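Glutathione synthetase-like effector 30 (Gpa-GSS30-apo) (Globodera pallida, PDB 5OET) probably acts as an effector in plant parasitism, evolved from glutathione synthetase, the ATP-dependent ligase that joins gamma-glutamylcysteine to glycine. Local coordinates at residues Q85-P97 with P451-M463. Residues are numbered along the deposited sequence; the frame is centred on the assembly and turned at random.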
loop_
_atom_site.group_PDB
_atom_site.type_symbol
_atom_site.label_atom_id
_atom_site.label_comp_id
_atom_site.label_asym_id
_atom_site.label_seq_id
_atom_site.Cartn_x
_atom_site.Cartn_y
_atom_site.Cartn_z
ATOM N N GLN A 85 -0.629 10.127 -4.490
ATOM C CA GLN A 85 -1.597 9.895 -5.553
ATOM C C GLN A 85 -1.293 8.555 -6.197
ATOM O O GLN A 85 -0.132 8.176 -6.252
ATOM C CB GLN A 85 -1.524 11.009 -6.608
ATOM C CG GLN A 85 -2.694 11.033 -7.571
ATOM C CD GLN A 85 -4.033 11.104 -6.852
ATOM O OE1 GLN A 85 -4.607 10.067 -6.456
ATOM N NE2 GLN A 85 -4.546 12.329 -6.679
ATOM N N PHE A 86 -2.321 7.850 -6.679
ATOM C CA PHE A 86 -2.109 6.534 -7.299
ATOM C C PHE A 86 -1.537 6.713 -8.695
ATOM O O PHE A 86 -1.683 7.781 -9.299
ATOM C CB PHE A 86 -3.360 5.619 -7.301
ATOM C CG PHE A 86 -4.448 6.038 -8.265
ATOM C CD1 PHE A 86 -5.424 6.975 -7.882
ATOM C CD2 PHE A 86 -4.516 5.493 -9.536
ATOM C CE1 PHE A 86 -6.412 7.368 -8.765
ATOM C CE2 PHE A 86 -5.500 5.882 -10.411
ATOM C CZ PHE A 86 -6.447 6.818 -10.035
ATOM N N LEU A 87 -0.868 5.671 -9.175
ATOM C CA LEU A 87 -0.202 5.702 -10.467
ATOM C C LEU A 87 -1.190 5.302 -11.556
ATOM O O LEU A 87 -1.896 4.312 -11.404
ATOM C CB LEU A 87 0.970 4.730 -10.461
ATOM C CG LEU A 87 2.122 5.045 -9.491
ATOM C CD1 LEU A 87 3.130 3.900 -9.457
ATOM C CD2 LEU A 87 2.816 6.347 -9.836
ATOM N N PRO A 88 -1.241 6.046 -12.667
ATOM C CA PRO A 88 -2.193 5.633 -13.691
ATOM C C PRO A 88 -1.906 4.220 -14.235
ATOM O O PRO A 88 -0.758 3.839 -14.423
ATOM C CB PRO A 88 -2.029 6.706 -14.771
ATOM C CG PRO A 88 -0.637 7.179 -14.599
ATOM C CD PRO A 88 -0.450 7.200 -13.110
ATOM N N LEU A 89 -2.979 3.488 -14.485
ATOM C CA LEU A 89 -2.950 2.062 -14.745
ATOM C C LEU A 89 -3.999 1.689 -15.786
ATOM O O LEU A 89 -4.995 2.394 -15.987
ATOM C CB LEU A 89 -3.220 1.300 -13.451
ATOM C CG LEU A 89 -4.545 1.609 -12.700
ATOM C CD1 LEU A 89 -5.621 0.580 -13.000
ATOM C CD2 LEU A 89 -4.363 1.683 -11.189
ATOM N N SER A 90 -3.754 0.591 -16.471
ATOM C CA SER A 90 -4.758 0.015 -17.331
ATOM C C SER A 90 -5.620 -0.829 -16.406
ATOM O O SER A 90 -5.104 -1.392 -15.422
ATOM C CB SER A 90 -4.120 -0.843 -18.412
ATOM O OG SER A 90 -3.368 -1.879 -17.821
ATOM N N LEU A 91 -6.919 -0.902 -16.699
ATOM C CA LEU A 91 -7.847 -1.613 -15.834
ATOM C C LEU A 91 -7.594 -3.122 -15.870
ATOM O O LEU A 91 -7.663 -3.803 -14.828
ATOM C CB LEU A 91 -9.288 -1.323 -16.240
ATOM C CG LEU A 91 -10.413 -1.852 -15.329
ATOM C CD1 LEU A 91 -10.289 -1.392 -13.895
ATOM C CD2 LEU A 91 -11.762 -1.413 -15.854
ATOM N N TYR A 92 -7.292 -3.624 -17.063
ATOM C CA TYR A 92 -7.098 -5.032 -17.294
ATOM C C TYR A 92 -5.770 -5.212 -17.987
ATOM O O TYR A 92 -5.254 -4.273 -18.617
ATOM C CB TYR A 92 -8.243 -5.597 -18.155
ATOM C CG TYR A 92 -9.539 -5.759 -17.390
ATOM C CD1 TYR A 92 -9.675 -6.760 -16.436
ATOM C CD2 TYR A 92 -10.619 -4.889 -17.602
ATOM C CE1 TYR A 92 -10.844 -6.903 -15.707
ATOM C CE2 TYR A 92 -11.813 -5.025 -16.875
ATOM C CZ TYR A 92 -11.916 -6.040 -15.920
ATOM O OH TYR A 92 -13.073 -6.222 -15.188
ATOM N N PRO A 93 -5.193 -6.415 -17.873
ATOM C CA PRO A 93 -3.908 -6.636 -18.519
ATOM C C PRO A 93 -4.085 -6.679 -20.026
ATOM O O PRO A 93 -5.081 -7.198 -20.508
ATOM C CB PRO A 93 -3.432 -7.972 -17.938
ATOM C CG PRO A 93 -4.633 -8.633 -17.382
ATOM C CD PRO A 93 -5.675 -7.594 -17.138
ATOM N N SER A 94 -3.160 -6.069 -20.753
ATOM C CA SER A 94 -3.246 -5.990 -22.215
ATOM C C SER A 94 -2.734 -7.304 -22.787
ATOM O O SER A 94 -1.799 -7.882 -22.231
ATOM C CB SER A 94 -2.413 -4.824 -22.754
ATOM O OG SER A 94 -3.003 -3.570 -22.419
ATOM N N PRO A 95 -3.349 -7.788 -23.881
ATOM C CA PRO A 95 -2.867 -9.038 -24.475
ATOM C C PRO A 95 -1.497 -8.880 -25.143
ATOM O O PRO A 95 -1.172 -7.815 -25.671
ATOM C CB PRO A 95 -3.939 -9.391 -25.503
ATOM C CG PRO A 95 -4.602 -8.100 -25.809
ATOM C CD PRO A 95 -4.544 -7.277 -24.570
ATOM N N PHE A 96 -0.705 -9.942 -25.097
ATOM C CA PHE A 96 0.659 -9.929 -25.608
ATOM C C PHE A 96 1.007 -11.374 -26.038
ATOM O O PHE A 96 0.675 -12.334 -25.323
ATOM C CB PHE A 96 1.646 -9.388 -24.531
ATOM C CG PHE A 96 2.963 -8.902 -25.100
ATOM C CD1 PHE A 96 3.089 -7.611 -25.593
ATOM C CD2 PHE A 96 4.071 -9.750 -25.174
ATOM C CE1 PHE A 96 4.289 -7.172 -26.140
ATOM C CE2 PHE A 96 5.276 -9.315 -25.722
ATOM C CZ PHE A 96 5.382 -8.022 -26.202
ATOM N N PRO A 97 1.647 -11.538 -27.215
ATOM C CA PRO A 97 2.008 -12.882 -27.674
ATOM C C PRO A 97 2.906 -13.657 -26.718
ATOM O O PRO A 97 3.908 -13.127 -26.300
ATOM C CB PRO A 97 2.734 -12.604 -28.987
ATOM C CG PRO A 97 2.055 -11.397 -29.515
ATOM C CD PRO A 97 1.770 -10.551 -28.301
ATOM N N PRO A 451 3.822 -0.639 -34.677
ATOM C CA PRO A 451 3.599 -1.259 -33.371
ATOM C C PRO A 451 2.203 -1.874 -33.193
ATOM O O PRO A 451 1.230 -1.370 -33.755
ATOM C CB PRO A 451 3.806 -0.082 -32.411
ATOM C CG PRO A 451 3.378 1.127 -33.197
ATOM C CD PRO A 451 3.388 0.771 -34.666
ATOM N N MET A 452 2.131 -2.944 -32.400
ATOM C CA MET A 452 0.893 -3.668 -32.089
ATOM C C MET A 452 -0.046 -2.767 -31.298
ATOM O O MET A 452 0.337 -2.198 -30.283
ATOM C CB MET A 452 1.218 -4.925 -31.280
ATOM C CG MET A 452 0.035 -5.827 -30.946
ATOM S SD MET A 452 0.372 -7.038 -29.674
ATOM C CE MET A 452 0.538 -5.957 -28.258
ATOM N N VAL A 453 -1.276 -2.647 -31.772
ATOM C CA VAL A 453 -2.287 -1.815 -31.162
ATOM C C VAL A 453 -3.319 -2.749 -30.546
ATOM O O VAL A 453 -3.831 -3.654 -31.195
ATOM C CB VAL A 453 -2.938 -0.880 -32.206
ATOM C CG1 VAL A 453 -4.154 -0.168 -31.632
ATOM C CG2 VAL A 453 -1.919 0.135 -32.697
ATOM N N ILE A 454 -3.612 -2.529 -29.274
ATOM C CA ILE A 454 -4.631 -3.297 -28.567
ATOM C C ILE A 454 -5.596 -2.314 -27.901
ATOM O O ILE A 454 -5.348 -1.110 -27.876
ATOM C CB ILE A 454 -4.008 -4.313 -27.567
ATOM C CG1 ILE A 454 -3.196 -3.626 -26.464
ATOM C CG2 ILE A 454 -3.133 -5.322 -28.303
ATOM C CD1 ILE A 454 -3.995 -3.212 -25.243
ATOM N N LYS A 455 -6.701 -2.846 -27.390
ATOM C CA LYS A 455 -7.744 -2.075 -26.714
ATOM C C LYS A 455 -7.677 -2.345 -25.204
ATOM O O LYS A 455 -7.491 -3.488 -24.774
ATOM C CB LYS A 455 -9.125 -2.471 -27.248
ATOM C CG LYS A 455 -9.414 -2.099 -28.706
ATOM C CD LYS A 455 -10.227 -0.804 -28.838
ATOM C CE LYS A 455 -11.156 -0.807 -30.068
ATOM N NZ LYS A 455 -10.566 -0.181 -31.289
ATOM N N ASN A 456 -7.826 -1.291 -24.409
ATOM C CA ASN A 456 -7.849 -1.401 -22.960
ATOM C C ASN A 456 -8.528 -0.162 -22.385
ATOM O O ASN A 456 -8.890 0.773 -23.138
ATOM C CB ASN A 456 -6.419 -1.537 -22.422
ATOM C CG ASN A 456 -6.329 -2.451 -21.203
ATOM O OD1 ASN A 456 -7.188 -2.399 -20.322
ATOM N ND2 ASN A 456 -5.307 -3.288 -21.150
ATOM N N HIS A 457 -8.720 -0.154 -21.072
ATOM C CA HIS A 457 -9.288 0.993 -20.380
ATOM C C HIS A 457 -8.240 1.625 -19.467
ATOM O O HIS A 457 -7.487 0.925 -18.807
ATOM C CB HIS A 457 -10.501 0.554 -19.559
ATOM C CG HIS A 457 -11.381 -0.412 -20.278
ATOM N ND1 HIS A 457 -12.203 -0.034 -21.310
ATOM C CD2 HIS A 457 -11.546 -1.747 -20.129
ATOM C CE1 HIS A 457 -12.835 -1.099 -21.772
ATOM N NE2 HIS A 457 -12.443 -2.154 -21.081
ATOM N N PHE A 458 -8.216 2.949 -19.406
ATOM C CA PHE A 458 -7.186 3.701 -18.673
ATOM C C PHE A 458 -7.770 4.423 -17.451
ATOM O O PHE A 458 -8.694 5.207 -17.584
ATOM C CB PHE A 458 -6.578 4.738 -19.619
ATOM C CG PHE A 458 -5.537 4.202 -20.563
ATOM C CD1 PHE A 458 -5.324 2.835 -20.761
ATOM C CD2 PHE A 458 -4.754 5.118 -21.296
ATOM C CE1 PHE A 458 -4.332 2.403 -21.641
ATOM C CE2 PHE A 458 -3.767 4.682 -22.172
ATOM C CZ PHE A 458 -3.557 3.319 -22.346
ATOM N N VAL A 459 -7.214 4.171 -16.276
ATOM C CA VAL A 459 -7.725 4.732 -15.030
ATOM C C VAL A 459 -6.758 5.784 -14.522
ATOM O O VAL A 459 -5.614 5.467 -14.252
ATOM C CB VAL A 459 -7.849 3.631 -13.974
ATOM C CG1 VAL A 459 -8.473 4.173 -12.692
ATOM C CG2 VAL A 459 -8.652 2.489 -14.548
ATOM N N ARG A 460 -7.221 7.024 -14.389
ATOM C CA ARG A 460 -6.378 8.134 -13.980
ATOM C C ARG A 460 -6.953 8.815 -12.758
ATOM O O ARG A 460 -8.166 8.841 -12.593
ATOM C CB ARG A 460 -6.269 9.163 -15.082
ATOM C CG ARG A 460 -5.133 8.886 -16.043
ATOM C CD ARG A 460 -5.197 9.818 -17.250
ATOM N NE ARG A 460 -5.613 9.131 -18.487
ATOM C CZ ARG A 460 -5.999 9.732 -19.623
ATOM N NH1 ARG A 460 -6.047 11.067 -19.728
ATOM N NH2 ARG A 460 -6.333 8.983 -20.680
ATOM N N PRO A 461 -6.072 9.398 -11.914
ATOM C CA PRO A 461 -6.429 10.256 -10.780
ATOM C C PRO A 461 -7.376 11.418 -11.105
ATOM O O PRO A 461 -7.125 12.168 -12.036
ATOM C CB PRO A 461 -5.084 10.829 -10.357
ATOM C CG PRO A 461 -4.089 9.793 -10.751
ATOM C CD PRO A 461 -4.618 9.133 -11.967
ATOM N N ASN A 462 -8.456 11.538 -10.334
ATOM C CA ASN A 462 -9.409 12.671 -10.408
ATOM C C ASN A 462 -10.057 12.919 -11.785
ATOM O O ASN A 462 -10.412 14.049 -12.103
ATOM C CB ASN A 462 -8.745 13.948 -9.852
ATOM C CG ASN A 462 -8.299 13.782 -8.404
ATOM O OD1 ASN A 462 -9.109 13.915 -7.467
ATOM N ND2 ASN A 462 -7.014 13.465 -8.210
ATOM N N MET A 463 -10.223 11.858 -12.579
ATOM C CA MET A 463 -11.050 11.907 -13.794
ATOM C C MET A 463 -11.759 10.602 -14.035
ATOM O O MET A 463 -11.385 9.587 -13.474
ATOM C CB MET A 463 -10.241 12.243 -15.039
ATOM C CG MET A 463 -8.933 11.521 -15.260
ATOM S SD MET A 463 -8.159 12.305 -16.702
ATOM C CE MET A 463 -9.251 11.844 -18.054
#
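Phe86 holds CG between its backbone N and carbonyl carbon (chi1 72°), which swings the ring across to Pro461. Asn456, with chi1 at -145°, extends its amide toward Tyr92 and Ser94. Between these two contacts lies a short antiparallel beta ladder, part of a large mixed sheet in this member of the glutathione synthetase family, which has the ATP-grasp fold. Leu89 and Val459 form a hydrogen-bonded pair. The bond from Val459 N to Leu89 O is 2.9 Å long and nearly straight (173° at the hydrogen), while the return bond is weak. Ser90 and Phe458 follow as a non-hydrogen-bonded pair. Leu91 N then hydrogen-bonds His457 O at 2.8 Å.

Leu89 and Val459 lie side by side on one face of the sheet, with Leu89 CD1 3.9 Å from Val459 CB. Helix 196-210 packs on Leu89, and helix 44-59 packs on Val459. Ser90 and Phe458 occupy the other face.

Past Leu91 the chain leaves the ladder, and the Asn456 side chain takes over the pairing. Asn456 ND2 donates to Tyr92 O at 2.7 Å, from above that carbonyl's plane. Asn456 ND2 also donates to Ser94 OG at 2.6 Å. Both acceptors lie in the Asn456 amide plane, so they fix its rotation. OD1 accepts His457 N on a lone pair and, weakly, Tyr92 N. Ser94 OG also hydrogen-bonds Asp520 OD2.

Beyond this, Pro95 and Ile454 reach toward each other, Pro95 CG lying 4.0 Å from Ile454 CG2. Met452 bends at its last torsion and brings Met452 CE to 4.0 Å from Phe96 CD1. At the Phe86 end, Pro461 is the second residue of a type II beta turn from Arg460 to Met463. Pro461 CG makes a CH-pi contact over one face of the Phe86 ring, 4.0 Å from its centroid.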